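Local coordinates for protein probable dehydrogenase (Bordetella bronchiseptica, PDB 3MOI) that probably acts as an NAD(P)-dependent dehydrogenase of the GFO/IDH/MocA family, pairing a Rossmann-type nucleotide-binding domain with a mixed-sheet C-terminal domain, at residues Ile345-Asp350 and Ala358-Arg363; Asp237-His242 and Arg250-Asn255; Pro206-Glu211 and Gly268-Leu273; Asp39-Phe44 and Val52-Ala57. All coordinates share one frame; numbering follows the deposited sequence.

Contact 1 of 4, residues Ile345-Asp350 and Ala358-Arg363; sequences IDELRD and ALRDAR
The turn that leads into helix 362-381 is gripped from helix 340-352 by one carboxylate, that of Glu347, which meets Leu359 and Arg360. Arg360 is the centre of an inverse gamma turn, and its backbone N donates to Glu347 OE1 at 3.1 Å; the N-H...O angle of 171° makes this a nearly straight bond, received on the syn lone pair of OE1. Leu359 N lies at 2.8 Å from the same Glu347 OE1, but that bond is weak. The second oxygen faces the side chain: Glu347 OE2 is 2.8 Å from Arg360 NH1, a salt bridge at the edge of the guanidinium, although the position of OE2 is less certain. The two side chains cross at about a right angle, with their flat groups 83° apart, so the carboxylate meets the guanidinium edge with its plane turned nearly perpendicular, not as a flat paired bridge. Glu347 reaches this far because CG lies opposite the backbone N (chi1 -169°) and the chain beyond it is extended. Leu359 CD2, of the same segment, lies over one Arg360 guanidinium face, 3.6 Å above the plane and offset toward the rim. Further along, Asp361 N-caps helix 362-381 through Trp364 N. Strand 118-120, outermost in the parallel sheet within this chain, flanks the contact, with Val119 against Glu347 and Ala358, while Ser125 takes a hydrogen bond from Arg360 NE.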
loop_
_atom_site.group_PDB
_atom_site.type_symbol
_atom_site.label_atom_id
_atom_site.label_comp_id
_atom_site.label_asym_id
_atom_site.label_seq_id
_atom_site.Cartn_x
_atom_site.Cartn_y
_atom_site.Cartn_z
ATOM N N ILE A 345 9.687 -23.770 -15.907
ATOM C CA ILE A 345 9.863 -24.984 -16.672
ATOM C C ILE A 345 8.706 -25.940 -16.451
ATOM O O ILE A 345 8.173 -26.506 -17.401
ATOM C CB ILE A 345 11.190 -25.682 -16.302
ATOM C CG1 ILE A 345 12.377 -24.786 -16.691
ATOM C CG2 ILE A 345 11.254 -27.071 -16.883
ATOM C CD1 ILE A 345 13.691 -25.315 -16.265
ATOM N N ASP A 346 8.286 -26.114 -15.202
ATOM C CA ASP A 346 7.173 -27.018 -14.905
ATOM C C ASP A 346 5.907 -26.630 -15.682
ATOM O O ASP A 346 5.193 -27.504 -16.197
ATOM C CB ASP A 346 6.840 -27.054 -13.404
ATOM C CG ASP A 346 8.018 -27.529 -12.532
ATOM O OD1 ASP A 346 9.003 -28.131 -13.057
ATOM O OD2 ASP A 346 7.946 -27.296 -11.293
ATOM N N GLU A 347 5.632 -25.329 -15.791
ATOM C CA GLU A 347 4.432 -24.930 -16.487
ATOM C C GLU A 347 4.507 -25.400 -17.940
ATOM O O GLU A 347 3.573 -25.969 -18.424
ATOM C CB GLU A 347 4.216 -23.446 -16.393
ATOM C CG GLU A 347 2.897 -23.082 -16.873
ATOM C CD GLU A 347 2.629 -21.594 -16.832
ATOM O OE1 GLU A 347 1.526 -21.200 -17.328
ATOM O OE2 GLU A 347 3.486 -20.826 -16.307
ATOM N N LEU A 348 5.638 -25.257 -18.607
ATOM C CA LEU A 348 5.731 -25.803 -19.983
ATOM C C LEU A 348 5.614 -27.330 -20.064
ATOM O O LEU A 348 4.839 -27.858 -20.896
ATOM C CB LEU A 348 7.045 -25.442 -20.619
ATOM C CG LEU A 348 7.171 -24.871 -22.005
ATOM C CD1 LEU A 348 8.407 -25.522 -22.634
ATOM C CD2 LEU A 348 5.968 -24.893 -22.851
ATOM N N ARG A 349 6.374 -28.027 -19.203
ATOM C CA ARG A 349 6.366 -29.509 -19.191
ATOM C C ARG A 349 4.959 -29.979 -19.100
ATOM O O ARG A 349 4.529 -30.815 -19.870
ATOM C CB ARG A 349 7.169 -30.098 -18.023
ATOM C CG ARG A 349 7.163 -31.695 -17.998
ATOM C CD ARG A 349 6.726 -32.327 -16.553
ATOM N NE ARG A 349 7.558 -31.689 -15.521
ATOM C CZ ARG A 349 7.150 -30.910 -14.519
ATOM N NH1 ARG A 349 5.866 -30.682 -14.242
ATOM N NH2 ARG A 349 8.076 -30.381 -13.752
ATOM N N ASP A 350 4.256 -29.426 -18.135
ATOM C CA ASP A 350 2.882 -29.748 -17.904
ATOM C C ASP A 350 2.016 -29.546 -19.120
ATOM O O ASP A 350 1.136 -30.360 -19.403
ATOM C CB ASP A 350 2.328 -28.914 -16.738
ATOM C CG ASP A 350 2.641 -29.526 -15.357
ATOM O OD1 ASP A 350 3.177 -30.640 -15.294
ATOM O OD2 ASP A 350 2.341 -28.878 -14.329
ATOM N N ALA A 358 -0.910 -24.247 -20.602
ATOM C CA ALA A 358 -0.227 -23.137 -19.972
ATOM C C ALA A 358 -1.224 -22.022 -19.549
ATOM O O ALA A 358 -2.119 -21.707 -20.268
ATOM C CB ALA A 358 0.759 -22.608 -20.926
ATOM N N LEU A 359 -1.063 -21.438 -18.377
ATOM C CA LEU A 359 -1.820 -20.248 -17.960
ATOM C C LEU A 359 -1.261 -18.976 -18.630
ATOM O O LEU A 359 -2.025 -18.165 -19.164
ATOM C CB LEU A 359 -1.697 -20.090 -16.467
ATOM C CG LEU A 359 -2.413 -18.907 -15.795
ATOM C CD1 LEU A 359 -3.975 -18.829 -16.011
ATOM C CD2 LEU A 359 -1.994 -18.911 -14.273
ATOM N N ARG A 360 0.064 -18.801 -18.557
ATOM C CA ARG A 360 0.697 -17.629 -19.060
ATOM C C ARG A 360 1.097 -17.762 -20.543
ATOM O O ARG A 360 2.292 -17.740 -20.937
ATOM C CB ARG A 360 1.897 -17.283 -18.207
ATOM C CG ARG A 360 1.536 -17.063 -16.718
ATOM C CD ARG A 360 2.748 -17.006 -15.814
ATOM N NE ARG A 360 2.310 -17.123 -14.421
ATOM C CZ ARG A 360 1.883 -18.242 -13.823
ATOM N NH1 ARG A 360 1.870 -19.417 -14.449
ATOM N NH2 ARG A 360 1.494 -18.181 -12.567
ATOM N N ASP A 361 0.079 -17.857 -21.380
ATOM C CA ASP A 361 0.337 -18.080 -22.776
ATOM C C ASP A 361 0.529 -16.719 -23.477
ATOM O O ASP A 361 0.709 -15.676 -22.849
ATOM C CB ASP A 361 -0.817 -18.875 -23.373
ATOM C CG ASP A 361 -2.040 -18.025 -23.584
ATOM O OD1 ASP A 361 -2.289 -17.096 -22.765
ATOM O OD2 ASP A 361 -2.717 -18.255 -24.626
ATOM N N ALA A 362 0.504 -16.729 -24.795
ATOM C CA ALA A 362 0.777 -15.478 -25.543
ATOM C C ALA A 362 -0.368 -14.480 -25.295
ATOM O O ALA A 362 -0.085 -13.294 -25.154
ATOM C CB ALA A 362 1.023 -15.733 -26.969
ATOM N N ARG A 363 -1.622 -14.958 -25.144
ATOM C CA ARG A 363 -2.744 -14.062 -24.911
ATOM C C ARG A 363 -2.671 -13.439 -23.543
ATOM O O ARG A 363 -3.115 -12.351 -23.367
ATOM C CB ARG A 363 -4.074 -14.762 -25.087
ATOM C CG ARG A 363 -4.480 -14.924 -26.546
ATOM C CD ARG A 363 -5.410 -16.120 -26.754
ATOM N NE ARG A 363 -5.606 -16.387 -28.159
ATOM C CZ ARG A 363 -6.459 -15.720 -28.953
ATOM N NH1 ARG A 363 -7.213 -14.767 -28.471
ATOM N NH2 ARG A 363 -6.556 -16.035 -30.243
#

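Contact 2 of 4, residues Asp237-His242 and Arg250-Asn255; sequences DSDEMH and RAKQPN
The backbones of 237-242, which contains a 3-10 turn, and 250-255, which is irregular, stay well apart where Asp237, Asp239 and Lys252 join them: the CA atoms of Asp239 and Lys252 are 7.7 Å from each other, so side chains must bridge the gap. Lys252 does so with its ammonium group. Its NZ is 2.5 Å from Asp237 OD2, a short separation whose exact value is doubtful, and 3.0 Å from Asp239 OD2, both counted as salt bridges. Neither carboxylate is met in its own plane; NZ stands above each, 39° out of the plane at Asp237 and 37° at Asp239. The Lys252 and Asp237 side chains come from opposite directions, while Lys252 crosses Asp239 at about a right angle. The lysine methylenes follow the charge, with CD 3.5 Å from Asp239 OD2. This three-residue network lies within the long loop between strand 225-231 and helix 258-265, and an Asx turn organises its acidic side: Asp237 OD1 accepts from Asp239 N at 2.9 Å, while OD2 bonds the lysine. With CG opposite the backbone N (chi1 173°), Asp237 points its carboxylate at Lys252, its two oxygens shared between Asp239 N and NZ. The two acids are buried, and their proximity would probably stabilise the protonated lysine. Beyond the network, Trp244 packs on Asp237, and Glu240 OE2 forms a salt bridge with Arg313 of the second subunit.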
loop_
_atom_site.group_PDB
_atom_site.type_symbol
_atom_site.label_atom_id
_atom_site.label_comp_id
_atom_site.label_asym_id
_atom_site.label_seq_id
_atom_site.Cartn_x
_atom_site.Cartn_y
_atom_site.Cartn_z
ATOM N N ASP A 237 13.398 0.846 1.263
ATOM C CA ASP A 237 13.636 -0.505 0.782
ATOM C C ASP A 237 12.717 -1.417 1.506
ATOM O O ASP A 237 12.883 -1.635 2.707
ATOM C CB ASP A 237 15.074 -0.934 1.019
ATOM C CG ASP A 237 15.313 -2.405 0.685
ATOM O OD1 ASP A 237 14.349 -3.124 0.303
ATOM O OD2 ASP A 237 16.477 -2.856 0.823
ATOM N N SER A 238 11.777 -1.981 0.753
ATOM C CA SER A 238 10.632 -2.662 1.336
ATOM C C SER A 238 10.939 -4.080 1.770
ATOM O O SER A 238 10.104 -4.739 2.363
ATOM C CB SER A 238 9.394 -2.632 0.386
ATOM O OG SER A 238 9.731 -2.794 -0.987
ATOM N N ASP A 239 12.137 -4.570 1.512
ATOM C CA ASP A 239 12.487 -5.856 2.089
ATOM C C ASP A 239 12.483 -5.762 3.638
ATOM O O ASP A 239 12.288 -6.765 4.339
ATOM C CB ASP A 239 13.803 -6.351 1.518
ATOM C CG ASP A 239 13.763 -6.576 -0.034
ATOM O OD1 ASP A 239 12.670 -6.848 -0.593
ATOM O OD2 ASP A 239 14.853 -6.502 -0.658
ATOM N N GLU A 240 12.615 -4.545 4.184
ATOM C CA GLU A 240 12.366 -4.337 5.610
ATOM C C GLU A 240 10.995 -4.842 6.048
ATOM O O GLU A 240 10.815 -5.227 7.181
ATOM C CB GLU A 240 12.499 -2.871 5.982
ATOM C CG GLU A 240 12.406 -2.641 7.495
ATOM C CD GLU A 240 12.848 -1.251 7.915
ATOM O OE1 GLU A 240 13.453 -0.541 7.088
ATOM O OE2 GLU A 240 12.573 -0.844 9.068
ATOM N N MET A 241 9.997 -4.811 5.169
ATOM C CA MET A 241 8.657 -5.233 5.566
ATOM C C MET A 241 8.429 -6.648 5.113
ATOM O O MET A 241 7.360 -7.206 5.318
ATOM C CB MET A 241 7.604 -4.248 5.061
ATOM C CG MET A 241 7.573 -2.878 5.850
ATOM S SD MET A 241 6.520 -1.690 5.001
ATOM C CE MET A 241 6.969 -0.393 6.112
ATOM N N HIS A 242 9.466 -7.258 4.543
ATOM C CA HIS A 242 9.437 -8.672 4.201
ATOM C C HIS A 242 10.691 -9.390 4.762
ATOM O O HIS A 242 11.548 -9.875 4.015
ATOM C CB HIS A 242 9.338 -8.818 2.695
ATOM C CG HIS A 242 8.966 -10.193 2.258
ATOM N ND1 HIS A 242 7.681 -10.682 2.366
ATOM C CD2 HIS A 242 9.716 -11.204 1.760
ATOM C CE1 HIS A 242 7.654 -11.935 1.948
ATOM N NE2 HIS A 242 8.872 -12.268 1.561
ATOM N N ARG A 250 17.592 -14.954 -1.000
ATOM C CA ARG A 250 18.771 -14.963 -0.108
ATOM C C ARG A 250 18.646 -13.779 0.837
ATOM O O ARG A 250 18.109 -12.744 0.471
ATOM C CB ARG A 250 20.080 -14.922 -0.902
ATOM N N ALA A 251 19.082 -13.927 2.077
ATOM C CA ALA A 251 18.933 -12.842 3.056
ATOM C C ALA A 251 19.587 -11.542 2.549
ATOM O O ALA A 251 20.573 -11.601 1.841
ATOM C CB ALA A 251 19.509 -13.254 4.383
ATOM N N LYS A 252 19.026 -10.382 2.897
ATOM C CA LYS A 252 19.508 -9.084 2.377
ATOM C C LYS A 252 20.094 -8.268 3.495
ATOM O O LYS A 252 19.681 -8.390 4.660
ATOM C CB LYS A 252 18.362 -8.223 1.741
ATOM C CG LYS A 252 18.785 -7.353 0.497
ATOM C CD LYS A 252 18.122 -5.982 0.444
ATOM C CE LYS A 252 18.125 -5.331 -0.974
ATOM N NZ LYS A 252 16.927 -4.384 -1.113
ATOM N N GLN A 253 21.028 -7.399 3.118
ATOM C CA GLN A 253 21.652 -6.511 4.078
ATOM C C GLN A 253 21.230 -5.096 3.712
ATOM O O GLN A 253 21.209 -4.714 2.540
ATOM C CB GLN A 253 23.207 -6.695 4.192
ATOM C CG GLN A 253 23.964 -6.964 2.849
ATOM C CD GLN A 253 25.221 -7.869 3.003
ATOM O OE1 GLN A 253 26.022 -7.710 3.937
ATOM N NE2 GLN A 253 25.390 -8.809 2.069
ATOM N N PRO A 254 20.868 -4.310 4.720
ATOM C CA PRO A 254 20.556 -2.954 4.365
ATOM C C PRO A 254 21.703 -2.268 3.604
ATOM O O PRO A 254 22.853 -2.361 4.021
ATOM C CB PRO A 254 20.302 -2.313 5.726
ATOM C CG PRO A 254 19.814 -3.452 6.589
ATOM C CD PRO A 254 20.578 -4.624 6.131
ATOM N N ASN A 255 21.386 -1.592 2.505
ATOM C CA ASN A 255 22.361 -0.819 1.720
ATOM C C ASN A 255 21.687 0.369 0.962
ATOM O O ASN A 255 21.793 0.529 -0.252
ATOM C CB ASN A 255 23.111 -1.771 0.757
ATOM C CG ASN A 255 24.430 -1.171 0.203
ATOM O OD1 ASN A 255 25.266 -0.622 0.929
ATOM N ND2 ASN A 255 24.604 -1.292 -1.099
#

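Contact 3 of 4, residues Pro206-Glu211 and Gly268-Leu273; sequences PKRPTE and GDEAEL
Arg208, in the connection between the antiparallel strands 194-202 and 213-220 of the mixed sheet, reaches across to Glu270 in the first turn of helix 270-278. The electrostatic part is one salt bridge, Arg208 NH2 to Glu270 OE2, between side chains arriving from opposite directions. The one nitrogen NH2 faces both carboxylate oxygens, with OE2 in the guanidinium plane, and the guanidinium and carboxylate planes are 53° apart, so this is not a flat two-pronged pairing. The associated hydrogen bond is weak, and the model is too tight around NH2 for the separations to be trusted. A CA-CA distance of 12.3 Å between Arg208 and Glu270 shows that the link depends on two long side chains: Glu270 is extended beyond CG, whereas Arg208 turns about its CG-CD bond (chi3 105°), bringing its guanidinium toward the acid. Glu270 OE2 also accepts from Arg161 N, giving the carboxylate a second hold. Among the nonpolar contacts, Tyr158, Leu166 and Leu263 touch the Arg208 side chain, which is buried. Backbone-directed bonds define the two ends: Pro209 centres an inverse gamma turn, in which Thr210 N is 2.8 Å from Arg208 O. Asp269 N-caps the helix, its OD2 accepting from Ala271 N at 2.7 Å and being approached from 44° out of the carboxylate plane.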
loop_
_atom_site.group_PDB
_atom_site.type_symbol
_atom_site.label_atom_id
_atom_site.label_comp_id
_atom_site.label_asym_id
_atom_site.label_seq_id
_atom_site.Cartn_x
_atom_site.Cartn_y
_atom_site.Cartn_z
ATOM N N PRO A 206 15.617 13.405 -13.855
ATOM C CA PRO A 206 15.756 13.793 -15.249
ATOM C C PRO A 206 17.044 13.331 -15.881
ATOM O O PRO A 206 17.120 13.326 -17.095
ATOM C CB PRO A 206 15.716 15.323 -15.206
ATOM C CG PRO A 206 16.131 15.694 -13.814
ATOM C CD PRO A 206 15.691 14.546 -12.927
ATOM N N LYS A 207 18.051 12.945 -15.095
ATOM C CA LYS A 207 19.265 12.326 -15.694
ATOM C C LYS A 207 19.007 10.888 -16.148
ATOM O O LYS A 207 19.764 10.320 -16.925
ATOM C CB LYS A 207 20.456 12.314 -14.722
ATOM C CG LYS A 207 20.945 13.703 -14.219
ATOM C CD LYS A 207 21.891 13.506 -12.971
ATOM C CE LYS A 207 22.454 14.809 -12.341
ATOM N NZ LYS A 207 23.278 15.546 -13.298
ATOM N N ARG A 208 17.942 10.302 -15.625
ATOM C CA ARG A 208 17.585 8.940 -15.978
ATOM C C ARG A 208 16.086 8.901 -16.279
ATOM O O ARG A 208 15.338 8.327 -15.535
ATOM C CB ARG A 208 17.943 7.968 -14.837
ATOM C CG ARG A 208 19.310 8.172 -14.200
ATOM C CD ARG A 208 19.754 6.929 -13.434
ATOM N NE ARG A 208 20.779 6.227 -14.206
ATOM C CZ ARG A 208 21.002 4.920 -14.191
ATOM N NH1 ARG A 208 20.286 4.090 -13.444
ATOM N NH2 ARG A 208 21.964 4.432 -14.942
ATOM N N PRO A 209 15.675 9.471 -17.411
ATOM C CA PRO A 209 14.310 9.937 -17.568
ATOM C C PRO A 209 13.360 8.887 -18.072
ATOM O O PRO A 209 12.761 9.040 -19.125
ATOM C CB PRO A 209 14.459 11.086 -18.586
ATOM C CG PRO A 209 15.583 10.715 -19.405
ATOM C CD PRO A 209 16.463 9.742 -18.613
ATOM N N THR A 210 13.220 7.820 -17.309
ATOM C CA THR A 210 12.221 6.860 -17.581
ATOM C C THR A 210 11.410 6.742 -16.295
ATOM O O THR A 210 11.744 7.321 -15.301
ATOM C CB THR A 210 12.817 5.519 -18.019
ATOM O OG1 THR A 210 11.737 4.620 -18.375
ATOM C CG2 THR A 210 13.659 4.904 -16.919
ATOM N N GLU A 211 10.330 5.982 -16.322
ATOM C CA GLU A 211 9.483 5.888 -15.181
ATOM C C GLU A 211 10.209 5.144 -14.077
ATOM O O GLU A 211 10.656 4.036 -14.270
ATOM C CB GLU A 211 8.181 5.168 -15.547
ATOM C CG GLU A 211 7.201 6.010 -16.349
ATOM C CD GLU A 211 7.482 6.089 -17.834
ATOM O OE1 GLU A 211 8.221 5.206 -18.321
ATOM O OE2 GLU A 211 6.980 7.056 -18.515
ATOM N N GLY A 268 34.402 5.829 -15.693
ATOM C CA GLY A 268 34.262 5.113 -16.966
ATOM C C GLY A 268 32.817 5.187 -17.458
ATOM O O GLY A 268 32.126 6.190 -17.235
ATOM N N ASP A 269 32.370 4.126 -18.133
ATOM C CA ASP A 269 31.074 4.086 -18.797
ATOM C C ASP A 269 30.233 3.021 -18.087
ATOM O O ASP A 269 30.664 1.868 -17.924
ATOM C CB ASP A 269 31.273 3.816 -20.312
ATOM C CG ASP A 269 30.013 3.227 -21.034
ATOM O OD1 ASP A 269 30.195 2.774 -22.195
ATOM O OD2 ASP A 269 28.857 3.198 -20.489
ATOM N N GLU A 270 29.039 3.438 -17.669
ATOM C CA GLU A 270 28.066 2.579 -16.971
ATOM C C GLU A 270 27.607 1.303 -17.741
ATOM O O GLU A 270 27.399 0.240 -17.153
ATOM C CB GLU A 270 26.857 3.445 -16.618
ATOM C CG GLU A 270 25.849 2.794 -15.747
ATOM C CD GLU A 270 24.519 3.499 -15.807
ATOM O OE1 GLU A 270 24.478 4.717 -15.551
ATOM O OE2 GLU A 270 23.505 2.828 -16.118
ATOM N N ALA A 271 27.443 1.425 -19.051
ATOM C CA ALA A 271 27.088 0.288 -19.892
ATOM C C ALA A 271 28.087 -0.879 -19.658
ATOM O O ALA A 271 27.676 -2.038 -19.551
ATOM C CB ALA A 271 27.048 0.725 -21.382
ATOM N N GLU A 272 29.385 -0.552 -19.547
ATOM C CA GLU A 272 30.445 -1.535 -19.242
ATOM C C GLU A 272 30.274 -2.184 -17.878
ATOM O O GLU A 272 30.490 -3.390 -17.734
ATOM C CB GLU A 272 31.869 -0.891 -19.278
ATOM C CG GLU A 272 32.782 -1.325 -20.447
ATOM C CD GLU A 272 33.187 -2.842 -20.467
ATOM O OE1 GLU A 272 34.153 -3.227 -19.753
ATOM O OE2 GLU A 272 32.562 -3.633 -21.232
ATOM N N LEU A 273 29.945 -1.388 -16.866
ATOM C CA LEU A 273 29.737 -1.972 -15.561
ATOM C C LEU A 273 28.602 -2.989 -15.692
ATOM O O LEU A 273 28.666 -4.082 -15.104
ATOM C CB LEU A 273 29.389 -0.922 -14.525
ATOM C CG LEU A 273 29.885 -1.204 -13.102
ATOM C CD1 LEU A 273 28.955 -0.500 -12.121
ATOM C CD2 LEU A 273 30.019 -2.698 -12.743
#

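Contact 4 of 4, residues Asp39-Phe44 and Val52-Ala57; sequences DVRERF and VFATLA
Arg41 on helix 38-48 lies along the chain from Val52 to Ala54, and its atoms meet these three residues in turn. From CB the side chain heads toward the strand, CG being placed opposite the backbone N (chi1 -177°). CG is the first atom to touch, 3.4 Å from Val52 CG2; the two side chains pass each other at a slant. The other valine methyl, Val52 CG1, turns back to the helix backbone and lies 3.5 Å from Arg41 O. One carbon further out, Arg41 CD reaches the strand's backbone at 3.5 Å from Phe53 O and remains beside the valine, 3.7 Å from Val52 CG2. The turn about CG-CD (chi3 -41°) swings NE and the guanidinium round. NE is 3.6 Å from Phe53 O, and neither this approach nor any other across the two segments qualifies as a hydrogen bond. The guanidinium ends with one face against Ala54, whose CB is 3.4 Å above its plane and displaced toward the rim; the nearest guanidinium atom is NH2, 3.6 Å from Ala54 CB.

The helix and strand belong to the beta-alpha-beta unit 28-34, 38-48, 52-53 of the Rossmann-type domain, whose parallel sheet has 52-53 as an outermost strand within this chain. Arg41 directs weak hydrogen bonds elsewhere, from NE to Asp35 O and from NH2 to Pro36 O. Across this contact the arginine therefore works through its methylenes and a guanidinium face, making van der Waals contact, while NE and NH2 make weak bonds to the loop that follows strand 28-34.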
loop_
_atom_site.group_PDB
_atom_site.type_symbol
_atom_site.label_atom_id
_atom_site.label_comp_id
_atom_site.label_asym_id
_atom_site.label_seq_id
_atom_site.Cartn_x
_atom_site.Cartn_y
_atom_site.Cartn_z
ATOM N N ASP A 39 32.160 -13.969 -28.405
ATOM C CA ASP A 39 32.854 -14.123 -27.157
ATOM C C ASP A 39 32.064 -14.896 -26.089
ATOM O O ASP A 39 32.469 -15.944 -25.658
ATOM C CB ASP A 39 33.282 -12.746 -26.659
ATOM C CG ASP A 39 34.264 -12.836 -25.549
ATOM O OD1 ASP A 39 35.246 -13.600 -25.693
ATOM O OD2 ASP A 39 34.051 -12.138 -24.528
ATOM N N VAL A 40 30.926 -14.372 -25.685
ATOM C CA VAL A 40 30.070 -14.989 -24.644
ATOM C C VAL A 40 29.564 -16.405 -24.961
ATOM O O VAL A 40 29.530 -17.298 -24.114
ATOM C CB VAL A 40 28.834 -14.101 -24.449
ATOM C CG1 VAL A 40 27.881 -14.684 -23.452
ATOM C CG2 VAL A 40 29.309 -12.718 -24.032
ATOM N N ARG A 41 29.143 -16.557 -26.198
ATOM C CA ARG A 41 28.655 -17.805 -26.736
ATOM C C ARG A 41 29.658 -18.934 -26.488
ATOM O O ARG A 41 29.298 -20.017 -26.021
ATOM C CB ARG A 41 28.488 -17.549 -28.217
ATOM C CG ARG A 41 27.955 -18.588 -28.997
ATOM C CD ARG A 41 28.308 -18.373 -30.462
ATOM N NE ARG A 41 28.193 -16.987 -30.896
ATOM C CZ ARG A 41 28.658 -16.502 -32.051
ATOM N NH1 ARG A 41 29.290 -17.258 -32.933
ATOM N NH2 ARG A 41 28.479 -15.210 -32.305
ATOM N N GLU A 42 30.919 -18.657 -26.795
ATOM C CA GLU A 42 31.988 -19.676 -26.824
ATOM C C GLU A 42 32.305 -20.107 -25.396
ATOM O O GLU A 42 32.369 -21.286 -25.070
ATOM C CB GLU A 42 33.243 -19.076 -27.471
ATOM C CG GLU A 42 34.059 -20.054 -28.299
ATOM C CD GLU A 42 33.768 -19.960 -29.822
ATOM O OE1 GLU A 42 34.171 -18.909 -30.434
ATOM O OE2 GLU A 42 33.163 -20.932 -30.378
ATOM N N ARG A 43 32.454 -19.104 -24.539
ATOM C CA ARG A 43 32.670 -19.300 -23.105
ATOM C C ARG A 43 31.532 -20.182 -22.570
ATOM O O ARG A 43 31.768 -21.232 -21.948
ATOM C CB ARG A 43 32.764 -17.935 -22.419
ATOM C CG ARG A 43 33.839 -17.814 -21.326
ATOM C CD ARG A 43 34.774 -16.537 -21.457
ATOM N NE ARG A 43 34.162 -15.325 -22.048
ATOM C CZ ARG A 43 33.149 -14.618 -21.505
ATOM N NH1 ARG A 43 32.563 -14.999 -20.356
ATOM N NH2 ARG A 43 32.686 -13.527 -22.131
ATOM N N PHE A 44 30.302 -19.815 -22.913
ATOM C CA PHE A 44 29.139 -20.597 -22.503
ATOM C C PHE A 44 29.112 -22.029 -23.077
ATOM O O PHE A 44 28.814 -22.996 -22.372
ATOM C CB PHE A 44 27.869 -19.848 -22.875
ATOM C CG PHE A 44 26.650 -20.441 -22.306
ATOM C CD1 PHE A 44 26.225 -20.079 -21.063
ATOM C CD2 PHE A 44 25.925 -21.368 -23.024
ATOM C CE1 PHE A 44 25.089 -20.635 -20.520
ATOM C CE2 PHE A 44 24.784 -21.931 -22.496
ATOM C CZ PHE A 44 24.366 -21.562 -21.227
ATOM N N VAL A 52 27.274 -24.175 -29.730
ATOM C CA VAL A 52 26.648 -22.866 -29.736
ATOM C C VAL A 52 26.632 -22.248 -31.126
ATOM O O VAL A 52 27.279 -22.771 -32.019
ATOM C CB VAL A 52 27.363 -21.958 -28.817
ATOM C CG1 VAL A 52 27.251 -22.522 -27.387
ATOM C CG2 VAL A 52 28.800 -21.833 -29.264
ATOM N N PHE A 53 25.862 -21.167 -31.304
ATOM C CA PHE A 53 25.499 -20.615 -32.621
ATOM C C PHE A 53 25.253 -19.106 -32.577
ATOM O O PHE A 53 24.967 -18.512 -31.537
ATOM C CB PHE A 53 24.222 -21.260 -33.168
ATOM C CG PHE A 53 24.307 -22.716 -33.262
ATOM C CD1 PHE A 53 24.770 -23.325 -34.447
ATOM C CD2 PHE A 53 24.033 -23.500 -32.133
ATOM C CE1 PHE A 53 24.914 -24.712 -34.526
ATOM C CE2 PHE A 53 24.207 -24.861 -32.176
ATOM C CZ PHE A 53 24.653 -25.496 -33.401
ATOM N N ALA A 54 25.401 -18.466 -33.726
ATOM C CA ALA A 54 25.260 -17.018 -33.753
ATOM C C ALA A 54 23.788 -16.667 -33.970
ATOM O O ALA A 54 23.416 -15.639 -33.577
ATOM C CB ALA A 54 26.162 -16.383 -34.817
ATOM N N THR A 55 22.977 -17.524 -34.588
ATOM C CA THR A 55 21.543 -17.244 -34.819
ATOM C C THR A 55 20.623 -18.399 -34.422
ATOM O O THR A 55 20.947 -19.572 -34.626
ATOM C CB THR A 55 21.252 -17.019 -36.316
ATOM O OG1 THR A 55 21.541 -18.232 -37.043
ATOM C CG2 THR A 55 22.101 -15.863 -36.908
ATOM N N LEU A 56 19.452 -18.077 -33.901
ATOM C CA LEU A 56 18.391 -19.081 -33.733
ATOM C C LEU A 56 18.263 -20.029 -34.934
ATOM O O LEU A 56 18.187 -21.230 -34.758
ATOM C CB LEU A 56 17.039 -18.393 -33.498
ATOM C CG LEU A 56 15.943 -19.056 -32.625
ATOM C CD1 LEU A 56 14.569 -18.465 -33.031
ATOM C CD2 LEU A 56 15.914 -20.597 -32.695
ATOM N N ALA A 57 18.242 -19.507 -36.156
ATOM C CA ALA A 57 17.992 -20.365 -37.337
ATOM C C ALA A 57 18.948 -21.524 -37.425
ATOM O O ALA A 57 18.591 -22.644 -37.774
ATOM C CB ALA A 57 18.065 -19.566 -38.626
#

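How the contacts relate
Contact 4 is a surface contact and contact 2 a buried one, with contacts 1 and 3 partly buried. Contacts 1 and 4 flank the parallel sheet at opposite outermost strands, 118-120 and 52-53, whereas contacts 2 and 3 belong to connections around the mixed sheet, and contact 2 is nested within the chain loop that contact 3 closes. Their chemistry differs: charge pairs carry contacts 1, 2 and 3, and backbone donors cross between the segments only in contact 1, while contact 4 relies on van der Waals contact. None touches another; the closest approach is between contacts 3 and 4, about 9 Å between nearest atoms.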